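Side-chain contact in LYND (Lyngbya aestuarii, PDB 4V1T), which probably acts as an ATP-dependent YcaO heterocyclase (cyclodehydratase) that turns cysteines of cyanobactin precursor peptides into thiazolines: residues B[566-570]-B[571-575]. Residues are numbered along the deposited sequence; the frame is centred on the assembly and turned at random.
Sequences PAVDL and GSFNE
D569 and S572 close a type I beta turn, with L570 and G571 at its corners, and the carbonyl oxygen of D569 is gripped twice by the same serine. The backbone bond from S572 N to D569 O is weak, at 3.3 Å; the hydroxyl does better, S572 OG lying 2.8 Å from D569 O and only 19° from the carbonyl plane. A chi1 of 70° swings that hydroxyl back over the serine's own backbone, where it can reach the carbonyl.

The D569 side chain adds an Asx turn: D569 OD1 accepts a hydrogen bond from G571 N at 3.0 Å, from above the carboxylate plane rather than in it. Its other oxygen, D569 OD2, rests 3.5 Å from S572 CB. An alanine at D569 would keep the carbonyl but would probably leave the G571 N-H without its acceptor and the turn less firmly fixed.

This carboxylate side is the loose one, with G571 exposed and D569 and S572 partly so. The tight part is where V568 and F573 cross at about a right angle and V568 CG1 comes obliquely within 3.3 Å of F573 CE1. The ring also turns its edge to the turn, putting F573 CD1 3.4 Å from D569 O.

V568, L570 and F573 all pack on I634 of helix 630-649, while V568 and L570 also meet V594 of strand 590-596. E575 OE2 forms a salt bridge with K411 NZ. The turn lies in the loop from helix 538-561 to helix 576-587, whose F578 and Q582 touch L570.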
ATOM      1  N   PRO B 566      22.654  29.813 -22.471  1.00 60.38           N
ATOM      2  CA  PRO B 566      21.320  30.371 -22.697  1.00 60.88           C
ATOM      3  C   PRO B 566      20.236  29.659 -21.891  1.00 56.77           C
ATOM      4  O   PRO B 566      20.365  28.463 -21.622  1.00 55.17           O
ATOM      5  CB  PRO B 566      21.106  30.151 -24.194  1.00 60.02           C
ATOM      6  CG  PRO B 566      21.877  28.915 -24.492  1.00 62.11           C
ATOM      7  CD  PRO B 566      23.082  28.944 -23.582  1.00 58.15           C
ATOM      8  N   ALA B 567      19.181  30.380 -21.524  1.00 59.13           N
ATOM      9  CA  ALA B 567      18.039  29.767 -20.853  1.00 64.44           C
ATOM     10  C   ALA B 567      17.170  29.003 -21.847  1.00 55.64           C
ATOM     11  O   ALA B 567      17.391  29.055 -23.062  1.00 54.77           O
ATOM     12  CB  ALA B 567      17.198  30.815 -20.135  1.00 66.78           C
ATOM     13  N   VAL B 568      16.176  28.309 -21.301  1.00 58.17           N
ATOM     14  CA  VAL B 568      15.224  27.531 -22.091  1.00 55.53           C
ATOM     15  C   VAL B 568      13.826  28.110 -21.930  1.00 52.59           C
ATOM     16  O   VAL B 568      13.327  28.235 -20.814  1.00 48.31           O
ATOM     17  CB  VAL B 568      15.221  26.048 -21.663  1.00 57.60           C
ATOM     18  CG1 VAL B 568      14.265  25.236 -22.525  1.00 58.30           C
ATOM     19  CG2 VAL B 568      16.631  25.470 -21.754  1.00 56.87           C
ATOM     20  N   ASP B 569      13.202  28.471 -23.048  1.00 55.73           N
ATOM     21  CA  ASP B 569      11.806  28.883 -23.049  1.00 53.12           C
ATOM     22  C   ASP B 569      10.939  27.660 -22.790  1.00 54.88           C
ATOM     23  O   ASP B 569      10.685  26.850 -23.689  1.00 55.06           O
ATOM     24  CB  ASP B 569      11.429  29.538 -24.374  1.00 63.16           C
ATOM     25  CG  ASP B 569       9.952  29.897 -24.456  1.00 67.98           C
ATOM     26  OD1 ASP B 569       9.267  29.941 -23.412  1.00 62.69           O
ATOM     27  OD2 ASP B 569       9.475  30.131 -25.583  1.00 74.95           O
ATOM     28  N   LEU B 570      10.483  27.539 -21.549  1.00 48.40           N
ATOM     29  CA  LEU B 570       9.717  26.380 -21.129  1.00 57.40           C
ATOM     30  C   LEU B 570       8.292  26.425 -21.655  1.00 60.94           C
ATOM     31  O   LEU B 570       7.571  25.447 -21.543  1.00 59.08           O
ATOM     32  CB  LEU B 570       9.713  26.288 -19.608  1.00 56.50           C
ATOM     33  CG  LEU B 570      11.098  26.110 -18.977  1.00 55.43           C
ATOM     34  CD1 LEU B 570      11.018  26.256 -17.467  1.00 59.56           C
ATOM     35  CD2 LEU B 570      11.700  24.763 -19.341  1.00 54.07           C
ATOM     36  N   GLY B 571       7.898  27.556 -22.232  1.00 64.75           N
ATOM     37  CA  GLY B 571       6.568  27.692 -22.819  1.00 68.63           C
ATOM     38  C   GLY B 571       6.519  27.323 -24.294  1.00 79.12           C
ATOM     39  O   GLY B 571       5.538  27.627 -24.977  1.00 88.39           O
ATOM     40  N   SER B 572       7.569  26.664 -24.788  1.00 68.11           N
ATOM     41  CA  SER B 572       7.648  26.262 -26.200  1.00 66.53           C
ATOM     42  C   SER B 572       7.709  24.747 -26.401  1.00 59.97           C
ATOM     43  O   SER B 572       7.854  24.277 -27.523  1.00 83.19           O
ATOM     44  CB  SER B 572       8.863  26.918 -26.869  1.00 62.36           C
ATOM     45  OG  SER B 572      10.085  26.378 -26.394  1.00 60.58           O
ATOM     46  N   PHE B 573       7.586  23.986 -25.317  1.00 64.35           N
ATOM     47  CA  PHE B 573       7.673  22.523 -25.381  1.00 64.28           C
ATOM     48  C   PHE B 573       6.316  21.813 -25.339  1.00 66.41           C
ATOM     49  O   PHE B 573       6.235  20.583 -25.352  1.00 68.75           O
ATOM     50  CB  PHE B 573       8.556  22.020 -24.246  1.00 62.31           C
ATOM     51  CG  PHE B 573      10.011  22.264 -24.479  1.00 63.74           C
ATOM     52  CD1 PHE B 573      10.598  23.465 -24.096  1.00 69.17           C
ATOM     53  CD2 PHE B 573      10.790  21.308 -25.110  1.00 59.84           C
ATOM     54  CE1 PHE B 573      11.938  23.695 -24.326  1.00 61.47           C
ATOM     55  CE2 PHE B 573      12.126  21.536 -25.345  1.00 57.29           C
ATOM     56  CZ  PHE B 573      12.702  22.731 -24.953  1.00 59.05           C
ATOM     57  N   ASN B 574       5.244  22.584 -25.299  1.00 71.21           N
ATOM     58  CA  ASN B 574       3.911  22.008 -25.315  1.00 76.76           C
ATOM     59  C   ASN B 574       3.678  21.151 -24.072  1.00 76.29           C
ATOM     60  O   ASN B 574       2.851  20.250 -24.077  1.00 83.10           O
ATOM     61  CB  ASN B 574       3.730  21.167 -26.587  1.00 75.26           C
ATOM     62  CG  ASN B 574       2.399  21.405 -27.266  1.00 79.95           C
ATOM     63  OD1 ASN B 574       1.401  21.745 -26.627  1.00 66.99           O
ATOM     64  ND2 ASN B 574       2.380  21.235 -28.584  1.00 94.44           N
ATOM     65  N   GLU B 575       4.417  21.449 -23.009  1.00 64.87           N
ATOM     66  CA  GLU B 575       4.297  20.742 -21.742  1.00 73.15           C
ATOM     67  C   GLU B 575       3.837  21.709 -20.655  1.00 76.51           C
ATOM     68  O   GLU B 575       4.606  22.573 -20.234  1.00 66.12           O
ATOM     69  CB  GLU B 575       5.639  20.128 -21.348  1.00 74.81           C
ATOM     70  CG  GLU B 575       5.559  19.186 -20.160  1.00 79.98           C
ATOM     71  CD  GLU B 575       4.672  18.010 -20.447  1.00 89.18           C
ATOM     72  OE1 GLU B 575       4.897  17.342 -21.476  1.00100.71           O
ATOM     73  OE2 GLU B 575       3.747  17.770 -19.650  1.00 97.95           O
TER